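Local atomic coordinates of tyrosine--tRNA ligase (Aeropyrum pernix, PDB entry 2CYA), a protein that probably charges tRNA(Tyr) with tyrosine, activating the amino acid with ATP to Tyr-AMP before transferring it to the acceptor end of the tRNA. Residues I36-Y42 with V67-E73; I173-D179 with L201-V207. One frame throughout, in Å; residues are numbered along the deposited sequence.

Interaction 1 of 2, residues I36-Y42 with V67-E73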
ATOM      1  N   ILE A  36      24.380  15.139  -7.702  1.00 35.59           N
ATOM      2  CA  ILE A  36      23.407  15.155  -6.620  1.00 33.77           C
ATOM      3  C   ILE A  36      22.019  15.229  -7.209  1.00 31.05           C
ATOM      4  O   ILE A  36      21.771  16.060  -8.074  1.00 31.63           O
ATOM      5  CB  ILE A  36      23.623  16.386  -5.745  1.00 33.79           C
ATOM      6  CG1 ILE A  36      25.050  16.359  -5.181  1.00 35.03           C
ATOM      7  CG2 ILE A  36      22.557  16.453  -4.664  1.00 35.83           C
ATOM      8  CD1 ILE A  36      25.352  17.495  -4.224  1.00 35.43           C
ATOM      9  N   LYS A  37      21.117  14.364  -6.753  1.00 29.98           N
ATOM     10  CA  LYS A  37      19.737  14.369  -7.251  1.00 28.04           C
ATOM     11  C   LYS A  37      18.772  14.813  -6.161  1.00 25.93           C
ATOM     12  O   LYS A  37      18.942  14.475  -4.985  1.00 25.31           O
ATOM     13  CB  LYS A  37      19.329  12.979  -7.726  1.00 31.69           C
ATOM     14  CG  LYS A  37      20.199  12.406  -8.820  1.00 32.59           C
ATOM     15  CD  LYS A  37      19.680  11.031  -9.224  1.00 38.52           C
ATOM     16  CE  LYS A  37      20.590  10.372 -10.241  1.00 40.59           C
ATOM     17  NZ  LYS A  37      19.979   9.127 -10.776  1.00 44.04           N
ATOM     18  N   GLY A  38      17.763  15.587  -6.547  1.00 24.15           N
ATOM     19  CA  GLY A  38      16.808  16.047  -5.562  1.00 23.55           C
ATOM     20  C   GLY A  38      15.451  16.230  -6.200  1.00 24.15           C
ATOM     21  O   GLY A  38      15.315  16.169  -7.424  1.00 25.19           O
ATOM     22  N   TYR A  39      14.439  16.435  -5.372  1.00 22.28           N
ATOM     23  CA  TYR A  39      13.106  16.674  -5.894  1.00 22.29           C
ATOM     24  C   TYR A  39      12.288  17.394  -4.854  1.00 20.99           C
ATOM     25  O   TYR A  39      12.766  17.660  -3.746  1.00 22.00           O
ATOM     26  CB  TYR A  39      12.391  15.340  -6.229  1.00 19.78           C
ATOM     27  CG  TYR A  39      11.487  14.778  -5.116  1.00 20.76           C
ATOM     28  CD1 TYR A  39      10.273  14.154  -5.433  1.00 21.30           C
ATOM     29  CD2 TYR A  39      11.834  14.878  -3.766  1.00 17.06           C
ATOM     30  CE1 TYR A  39       9.432  13.649  -4.448  1.00 21.94           C
ATOM     31  CE2 TYR A  39      10.994  14.375  -2.760  1.00 18.68           C
ATOM     32  CZ  TYR A  39       9.788  13.764  -3.109  1.00 22.51           C
ATOM     33  OH  TYR A  39       8.909  13.309  -2.135  1.00 20.08           O
ATOM     34  N   ILE A  40      11.069  17.739  -5.258  1.00 21.39           N
ATOM     35  CA  ILE A  40      10.055  18.266  -4.362  1.00 22.04           C
ATOM     36  C   ILE A  40       8.813  17.532  -4.875  1.00 25.10           C
ATOM     37  O   ILE A  40       8.656  17.308  -6.094  1.00 23.80           O
ATOM     38  CB  ILE A  40       9.798  19.799  -4.419  1.00 21.70           C
ATOM     39  CG1 ILE A  40       8.765  20.140  -3.331  1.00 23.13           C
ATOM     40  CG2 ILE A  40       9.323  20.239  -5.792  1.00 25.02           C
ATOM     41  CD1 ILE A  40       8.407  21.655  -3.169  1.00 18.33           C
ATOM     42  N   GLY A  41       7.985  17.086  -3.942  1.00 24.74           N
ATOM     43  CA  GLY A  41       6.765  16.406  -4.300  1.00 24.67           C
ATOM     44  C   GLY A  41       5.671  17.266  -3.712  1.00 26.64           C
ATOM     45  O   GLY A  41       5.751  17.672  -2.547  1.00 29.37           O
ATOM     46  N   TYR A  42       4.646  17.548  -4.494  1.00 26.01           N
ATOM     47  CA  TYR A  42       3.564  18.374  -3.996  1.00 26.35           C
ATOM     48  C   TYR A  42       2.244  17.872  -4.546  1.00 26.60           C
ATOM     49  O   TYR A  42       2.193  17.308  -5.639  1.00 27.43           O
ATOM     50  CB  TYR A  42       3.782  19.826  -4.436  1.00 23.54           C
ATOM     51  CG  TYR A  42       3.365  20.076  -5.862  1.00 24.13           C
ATOM     52  CD1 TYR A  42       2.104  20.593  -6.153  1.00 23.15           C
ATOM     53  CD2 TYR A  42       4.201  19.715  -6.934  1.00 23.03           C
ATOM     54  CE1 TYR A  42       1.672  20.744  -7.487  1.00 23.32           C
ATOM     55  CE2 TYR A  42       3.780  19.864  -8.267  1.00 21.03           C
ATOM     56  CZ  TYR A  42       2.515  20.379  -8.528  1.00 24.62           C
ATOM     57  OH  TYR A  42       2.089  20.545  -9.832  1.00 25.74           O
ATOM     58  N   VAL A  67      22.224  20.828  -8.575  1.00 32.85           N
ATOM     59  CA  VAL A  67      21.434  19.623  -8.257  1.00 30.71           C
ATOM     60  C   VAL A  67      20.558  19.167  -9.437  1.00 30.63           C
ATOM     61  O   VAL A  67      19.875  19.985 -10.034  1.00 33.28           O
ATOM     62  CB  VAL A  67      20.507  19.877  -7.044  1.00 29.74           C
ATOM     63  CG1 VAL A  67      19.662  18.627  -6.759  1.00 29.69           C
ATOM     64  CG2 VAL A  67      21.348  20.264  -5.801  1.00 27.31           C
ATOM     65  N   ASP A  68      20.585  17.881  -9.794  1.00 31.07           N
ATOM     66  CA  ASP A  68      19.724  17.384 -10.879  1.00 30.84           C
ATOM     67  C   ASP A  68      18.352  17.250 -10.218  1.00 30.70           C
ATOM     68  O   ASP A  68      18.125  16.375  -9.368  1.00 30.10           O
ATOM     69  CB  ASP A  68      20.210  16.030 -11.414  1.00 37.13           C
ATOM     70  CG  ASP A  68      21.388  16.167 -12.394  1.00 44.84           C
ATOM     71  OD1 ASP A  68      21.293  16.966 -13.369  1.00 49.64           O
ATOM     72  OD2 ASP A  68      22.408  15.468 -12.204  1.00 49.72           O
ATOM     73  N   PHE A  69      17.440  18.119 -10.630  1.00 29.19           N
ATOM     74  CA  PHE A  69      16.134  18.224 -10.009  1.00 29.24           C
ATOM     75  C   PHE A  69      14.919  17.707 -10.749  1.00 29.18           C
ATOM     76  O   PHE A  69      14.807  17.829 -11.972  1.00 28.84           O
ATOM     77  CB  PHE A  69      15.891  19.703  -9.660  1.00 29.80           C
ATOM     78  CG  PHE A  69      15.080  19.913  -8.424  1.00 28.39           C
ATOM     79  CD1 PHE A  69      15.663  19.795  -7.171  1.00 27.38           C
ATOM     80  CD2 PHE A  69      13.705  20.155  -8.510  1.00 29.92           C
ATOM     81  CE1 PHE A  69      14.881  19.902  -6.006  1.00 28.66           C
ATOM     82  CE2 PHE A  69      12.921  20.263  -7.357  1.00 25.53           C
ATOM     83  CZ  PHE A  69      13.509  20.131  -6.108  1.00 24.81           C
ATOM     84  N   SER A  70      13.989  17.174  -9.959  1.00 28.21           N
ATOM     85  CA  SER A  70      12.717  16.659 -10.447  1.00 25.22           C
ATOM     86  C   SER A  70      11.596  17.222  -9.588  1.00 24.35           C
ATOM     87  O   SER A  70      11.769  17.513  -8.387  1.00 21.94           O
ATOM     88  CB  SER A  70      12.648  15.127 -10.347  1.00 24.89           C
ATOM     89  OG  SER A  70      13.666  14.496 -11.084  1.00 26.98           O
ATOM     90  N   VAL A  71      10.444  17.395 -10.208  1.00 22.25           N
ATOM     91  CA  VAL A  71       9.284  17.853  -9.469  1.00 25.48           C
ATOM     92  C   VAL A  71       8.308  16.682  -9.618  1.00 27.31           C
ATOM     93  O   VAL A  71       8.009  16.248 -10.735  1.00 26.98           O
ATOM     94  CB  VAL A  71       8.644  19.148 -10.061  1.00 23.47           C
ATOM     95  CG1 VAL A  71       7.295  19.407  -9.376  1.00 18.75           C
ATOM     96  CG2 VAL A  71       9.570  20.381  -9.822  1.00 18.88           C
ATOM     97  N   LEU A  72       7.852  16.132  -8.502  1.00 27.28           N
ATOM     98  CA  LEU A  72       6.897  15.027  -8.589  1.00 27.71           C
ATOM     99  C   LEU A  72       5.482  15.565  -8.438  1.00 25.59           C
ATOM    100  O   LEU A  72       5.123  16.084  -7.385  1.00 26.44           O
ATOM    101  CB  LEU A  72       7.141  13.972  -7.493  1.00 26.84           C
ATOM    102  CG  LEU A  72       6.072  12.860  -7.524  1.00 27.89           C
ATOM    103  CD1 LEU A  72       6.303  12.008  -8.781  1.00 24.10           C
ATOM    104  CD2 LEU A  72       6.120  11.967  -6.238  1.00 26.78           C
ATOM    105  N   GLU A  73       4.682  15.457  -9.489  1.00 25.41           N
ATOM    106  CA  GLU A  73       3.296  15.906  -9.406  1.00 27.87           C
ATOM    107  C   GLU A  73       2.637  14.734  -8.699  1.00 28.41           C
ATOM    108  O   GLU A  73       2.294  13.743  -9.330  1.00 29.57           O
ATOM    109  CB  GLU A  73       2.747  16.130 -10.823  1.00 28.94           C
ATOM    110  CG  GLU A  73       3.572  17.214 -11.524  1.00 30.86           C
ATOM    111  CD  GLU A  73       3.307  17.367 -12.999  1.00 33.66           C
ATOM    112  OE1 GLU A  73       2.809  16.405 -13.631  1.00 36.07           O
ATOM    113  OE2 GLU A  73       3.629  18.459 -13.538  1.00 33.72           O
TER
HETATM  114  O   HOH W   1       3.470  20.703 -12.080  1.00 24.52           O

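Interaction 2 of 2, residues I173-D179 with L201-V207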
ATOM      1  N   ILE A 173      10.862   9.083  -2.798  1.00 21.77           N
ATOM      2  CA  ILE A 173      12.231   9.551  -2.576  1.00 22.19           C
ATOM      3  C   ILE A 173      13.231   8.446  -2.904  1.00 24.43           C
ATOM      4  O   ILE A 173      14.181   8.675  -3.644  1.00 24.20           O
ATOM      5  CB  ILE A 173      12.423  10.021  -1.089  1.00 21.98           C
ATOM      6  CG1 ILE A 173      11.618  11.308  -0.855  1.00 21.16           C
ATOM      7  CG2 ILE A 173      13.906  10.241  -0.761  1.00 21.57           C
ATOM      8  CD1 ILE A 173      11.438  11.659   0.619  1.00 17.34           C
ATOM      9  N   PHE A 174      13.021   7.241  -2.377  1.00 25.36           N
ATOM     10  CA  PHE A 174      13.971   6.162  -2.662  1.00 26.19           C
ATOM     11  C   PHE A 174      13.915   5.736  -4.133  1.00 26.97           C
ATOM     12  O   PHE A 174      14.954   5.547  -4.777  1.00 25.09           O
ATOM     13  CB  PHE A 174      13.721   4.929  -1.773  1.00 26.75           C
ATOM     14  CG  PHE A 174      13.866   5.183  -0.279  1.00 27.54           C
ATOM     15  CD1 PHE A 174      14.770   6.128   0.211  1.00 26.10           C
ATOM     16  CD2 PHE A 174      13.141   4.411   0.638  1.00 27.18           C
ATOM     17  CE1 PHE A 174      14.954   6.298   1.581  1.00 28.07           C
ATOM     18  CE2 PHE A 174      13.313   4.569   2.020  1.00 25.11           C
ATOM     19  CZ  PHE A 174      14.217   5.511   2.499  1.00 28.20           C
ATOM     20  N   TYR A 175      12.706   5.586  -4.668  1.00 25.47           N
ATOM     21  CA  TYR A 175      12.559   5.169  -6.058  1.00 26.35           C
ATOM     22  C   TYR A 175      13.301   6.115  -7.007  1.00 27.27           C
ATOM     23  O   TYR A 175      13.931   5.666  -7.962  1.00 28.63           O
ATOM     24  CB  TYR A 175      11.084   5.121  -6.448  1.00 26.97           C
ATOM     25  CG  TYR A 175      10.844   4.632  -7.860  1.00 28.67           C
ATOM     26  CD1 TYR A 175      10.773   3.264  -8.148  1.00 30.45           C
ATOM     27  CD2 TYR A 175      10.664   5.538  -8.909  1.00 29.85           C
ATOM     28  CE1 TYR A 175      10.518   2.812  -9.457  1.00 31.12           C
ATOM     29  CE2 TYR A 175      10.414   5.100 -10.211  1.00 30.35           C
ATOM     30  CZ  TYR A 175      10.342   3.737 -10.477  1.00 30.59           C
ATOM     31  OH  TYR A 175      10.105   3.310 -11.768  1.00 33.46           O
ATOM     32  N   MET A 176      13.223   7.421  -6.751  1.00 28.05           N
ATOM     33  CA  MET A 176      13.911   8.404  -7.599  1.00 27.76           C
ATOM     34  C   MET A 176      15.389   8.555  -7.265  1.00 29.13           C
ATOM     35  O   MET A 176      16.073   9.439  -7.792  1.00 30.27           O
ATOM     36  CB  MET A 176      13.200   9.749  -7.531  1.00 28.54           C
ATOM     37  CG  MET A 176      11.819   9.699  -8.175  1.00 31.26           C
ATOM     38  SD  MET A 176      10.988  11.284  -8.232  1.00 37.47           S
ATOM     39  CE  MET A 176      10.086  11.168  -6.801  1.00 34.28           C
ATOM     40  N   ASP A 177      15.876   7.689  -6.379  1.00 28.28           N
ATOM     41  CA  ASP A 177      17.289   7.665  -6.030  1.00 29.80           C
ATOM     42  C   ASP A 177      17.807   9.039  -5.637  1.00 28.53           C
ATOM     43  O   ASP A 177      18.826   9.496  -6.146  1.00 28.00           O
ATOM     44  CB  ASP A 177      18.070   7.140  -7.241  1.00 33.75           C
ATOM     45  CG  ASP A 177      19.485   6.710  -6.881  1.00 38.08           C
ATOM     46  OD1 ASP A 177      19.645   6.041  -5.836  1.00 40.77           O
ATOM     47  OD2 ASP A 177      20.418   7.029  -7.648  1.00 40.15           O
ATOM     48  N   LEU A 178      17.108   9.686  -4.717  1.00 26.03           N
ATOM     49  CA  LEU A 178      17.459  11.033  -4.302  1.00 26.42           C
ATOM     50  C   LEU A 178      18.449  11.197  -3.152  1.00 28.71           C
ATOM     51  O   LEU A 178      18.455  10.415  -2.184  1.00 27.72           O
ATOM     52  CB  LEU A 178      16.187  11.784  -3.931  1.00 22.42           C
ATOM     53  CG  LEU A 178      15.086  11.826  -4.981  1.00 22.19           C
ATOM     54  CD1 LEU A 178      13.886  12.542  -4.339  1.00 16.40           C
ATOM     55  CD2 LEU A 178      15.563  12.545  -6.277  1.00 18.66           C
ATOM     56  N   ASP A 179      19.270  12.243  -3.264  1.00 27.78           N
ATOM     57  CA  ASP A 179      20.225  12.596  -2.208  1.00 27.72           C
ATOM     58  C   ASP A 179      19.570  13.686  -1.354  1.00 26.81           C
ATOM     59  O   ASP A 179      19.932  13.875  -0.189  1.00 28.86           O
ATOM     60  CB  ASP A 179      21.509  13.156  -2.822  1.00 27.24           C
ATOM     61  CG  ASP A 179      22.192  12.162  -3.694  1.00 25.47           C
ATOM     62  OD1 ASP A 179      22.740  11.191  -3.150  1.00 29.39           O
ATOM     63  OD2 ASP A 179      22.157  12.335  -4.918  1.00 25.92           O
ATOM     64  N   LEU A 201      17.041  -0.304   4.517  1.00 32.49           N
ATOM     65  CA  LEU A 201      16.711  -0.799   3.183  1.00 34.11           C
ATOM     66  C   LEU A 201      17.836  -0.679   2.170  1.00 32.44           C
ATOM     67  O   LEU A 201      17.642  -0.988   1.001  1.00 34.62           O
ATOM     68  CB  LEU A 201      15.507  -0.040   2.603  1.00 36.83           C
ATOM     69  CG  LEU A 201      14.104  -0.241   3.169  1.00 40.73           C
ATOM     70  CD1 LEU A 201      14.099  -0.059   4.669  1.00 42.19           C
ATOM     71  CD2 LEU A 201      13.171   0.756   2.505  1.00 42.61           C
ATOM     72  N   GLY A 202      19.001  -0.207   2.580  1.00 31.36           N
ATOM     73  CA  GLY A 202      20.066  -0.069   1.601  1.00 29.03           C
ATOM     74  C   GLY A 202      19.795   1.060   0.620  1.00 28.46           C
ATOM     75  O   GLY A 202      20.260   1.026  -0.511  1.00 29.43           O
ATOM     76  N   ARG A 203      19.048   2.072   1.052  1.00 28.40           N
ATOM     77  CA  ARG A 203      18.740   3.221   0.203  1.00 28.27           C
ATOM     78  C   ARG A 203      19.435   4.461   0.752  1.00 28.96           C
ATOM     79  O   ARG A 203      19.715   4.530   1.939  1.00 28.65           O
ATOM     80  CB  ARG A 203      17.225   3.463   0.176  1.00 31.47           C
ATOM     81  CG  ARG A 203      16.468   2.430  -0.627  1.00 33.62           C
ATOM     82  CD  ARG A 203      16.787   2.637  -2.090  1.00 35.14           C
ATOM     83  NE  ARG A 203      16.335   1.519  -2.894  1.00 39.37           N
ATOM     84  CZ  ARG A 203      16.148   1.576  -4.206  1.00 38.93           C
ATOM     85  NH1 ARG A 203      16.378   2.711  -4.864  1.00 37.36           N
ATOM     86  NH2 ARG A 203      15.731   0.497  -4.853  1.00 39.62           N
ATOM     87  N   LYS A 204      19.683   5.445  -0.108  1.00 29.64           N
ATOM     88  CA  LYS A 204      20.339   6.687   0.303  1.00 29.26           C
ATOM     89  C   LYS A 204      19.511   7.451   1.346  1.00 28.72           C
ATOM     90  O   LYS A 204      18.307   7.671   1.159  1.00 27.60           O
ATOM     91  CB  LYS A 204      20.546   7.613  -0.899  1.00 28.82           C
ATOM     92  CG  LYS A 204      21.484   7.123  -2.001  1.00 32.45           C
ATOM     93  CD  LYS A 204      21.359   8.089  -3.188  1.00 34.81           C
ATOM     94  CE  LYS A 204      22.298   7.775  -4.327  1.00 38.65           C
ATOM     95  NZ  LYS A 204      21.995   8.703  -5.467  1.00 44.25           N
ATOM     96  N   LYS A 205      20.164   7.840   2.439  1.00 27.01           N
ATOM     97  CA  LYS A 205      19.533   8.614   3.509  1.00 27.96           C
ATOM     98  C   LYS A 205      19.519  10.037   2.941  1.00 29.19           C
ATOM     99  O   LYS A 205      20.567  10.668   2.808  1.00 31.58           O
ATOM    100  CB  LYS A 205      20.401   8.554   4.758  1.00 28.25           C
ATOM    101  CG  LYS A 205      19.785   9.125   6.001  1.00 29.19           C
ATOM    102  CD  LYS A 205      20.800   9.077   7.127  1.00 30.64           C
ATOM    103  CE  LYS A 205      20.177   9.483   8.431  1.00 34.13           C
ATOM    104  NZ  LYS A 205      21.135   9.275   9.542  1.00 38.95           N
ATOM    105  N   PRO A 206      18.329  10.560   2.606  1.00 26.88           N
ATOM    106  CA  PRO A 206      18.242  11.900   2.037  1.00 25.81           C
ATOM    107  C   PRO A 206      18.412  13.061   2.984  1.00 27.27           C
ATOM    108  O   PRO A 206      17.953  13.021   4.135  1.00 27.64           O
ATOM    109  CB  PRO A 206      16.841  11.915   1.423  1.00 24.29           C
ATOM    110  CG  PRO A 206      16.048  11.164   2.497  1.00 24.41           C
ATOM    111  CD  PRO A 206      16.982   9.987   2.817  1.00 24.88           C
ATOM    112  N   VAL A 207      19.054  14.110   2.475  1.00 26.01           N
ATOM    113  CA  VAL A 207      19.200  15.352   3.224  1.00 25.65           C
ATOM    114  C   VAL A 207      17.830  16.037   3.035  1.00 25.55           C
ATOM    115  O   VAL A 207      17.391  16.225   1.901  1.00 25.53           O
ATOM    116  CB  VAL A 207      20.273  16.264   2.594  1.00 27.57           C
ATOM    117  CG1 VAL A 207      20.101  17.687   3.117  1.00 25.88           C
ATOM    118  CG2 VAL A 207      21.691  15.721   2.901  1.00 26.47           C
TER
HETATM  119  O   HOH W   2      17.752   5.765  -2.977  1.00 40.50           O
HETATM  120  O   HOH W   3      17.095   8.062  -1.418  1.00 22.28           O

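Interaction 1 of 2, residues I36-Y42 with V67-E73
Val67 meets segment 36-42 through CG1, which sits 3.6 Å from Gly38 N, while its CG2 brushes Ile36 CG2. At Asp68 the backbone ladder begins: its N donates to Ile36 O (2.8 Å) and its O accepts Gly38 N. Phe69 turns its ring under the neighbouring backbone, made accessible by the missing side chain of Gly38; Tyr39 CA lies 3.8 Å from the ring centroid, 24° off the normal, a CH-pi contact, and Ile40 CG2 reaches the ring edge. Cutting the ring back to an alanine would probably leave Tyr39 CA without its aromatic support and open a gap toward Val59, Leu62 and Val63 of helix 51-64. That helix connects the two strands, whose directions differ by 21°: a parallel beta-alpha-beta unit of the class I Rossmann-type catalytic domain. Ser70 continues the ladder, its N bonded to Gly38 O and its O to Ile40 N, while OG turns to Arg113. Val71 CG1 touches the edge of the Tyr42 ring at CE2 (3.7 Å), which Tyr42 presents by holding CG between its backbone N and carbonyl carbon (chi1 80°). Leu72 N donates to Ile40 O, and its CB abuts the edge of Tyr39, a predicted tyrosine-binding residue. Finally, Glu73 OE2, also salt-bridged to Arg99, accepts from a water (2.7 Å) that in turn receives the proton of Tyr42 OH (2.6 Å).

Interaction 2 of 2, residues I173-D179 with L201-V207
Lys204 starts with CG anti to its carbonyl carbon (chi1 -64°) and runs extended, carrying NZ between Asp177 and Asp179; Arg203 bends at chi2 (-70°), laying its aliphatic part along Phe174. Arg203 CB stands over one face of the Phe174 ring, 3.8 Å from the centroid and 19° off the normal, a CH-pi contact. Leu201 CD2 reaches CE2 of the same ring at 3.8 Å, and Ile173 CG2 packs on Pro206 CG. Helix 161-175 ends in a Schellman motif with Asp177 as C-prime residue (Leu178 N to Ile173 O, Asp177 N to Phe174 O). Loop 201-207, following helix 188-198, packs on this helix end, and Val207 N bonds Asp179 O (2.8 Å) where the segments lead into the neighbouring parallel strands 180-184 and 207-211. A water lies within hydrogen-bonding distance of Leu178 O and Lys204 O, but has more acceptors than protons. Lys204 NZ salt-bridges Asp177 OD2 (3.2 Å) and Asp179 OD1 (3.5 Å), both weak as hydrogen bonds, and bonds weakly to Asp177 O; Asp179 OD2 accepts Lys37 N, and Lys37 NZ is a long, weak second partner of Asp177. This is consistent with a largely electrostatic pairing that probably eases the repulsion between the two carboxylates.

How the interactions relate
Interaction 1 is the more buried, with 11 of 14 touching residues inside the protein and its centre about 12 Å from that of the chain; interaction 2, about 20 Å out, is partly buried. The first relies on a regular backbone ladder and apolar side chains; the second combines packing round one phenylalanine ring with a lysine-aspartate network, waters and a single strand-like bond. They meet at strand 37-42, whose neighbour, strand 180-184, follows directly on segment 173-179: Lys37 O lies 2.8 Å from Asp179 N, a probable hydrogen bond. Tyr39 of interaction 1, predicted to bind tyrosine, packs against segment 173-179, its CD2 3.2 Å from Leu178 CD1 and its CD1 close to Met176 CE.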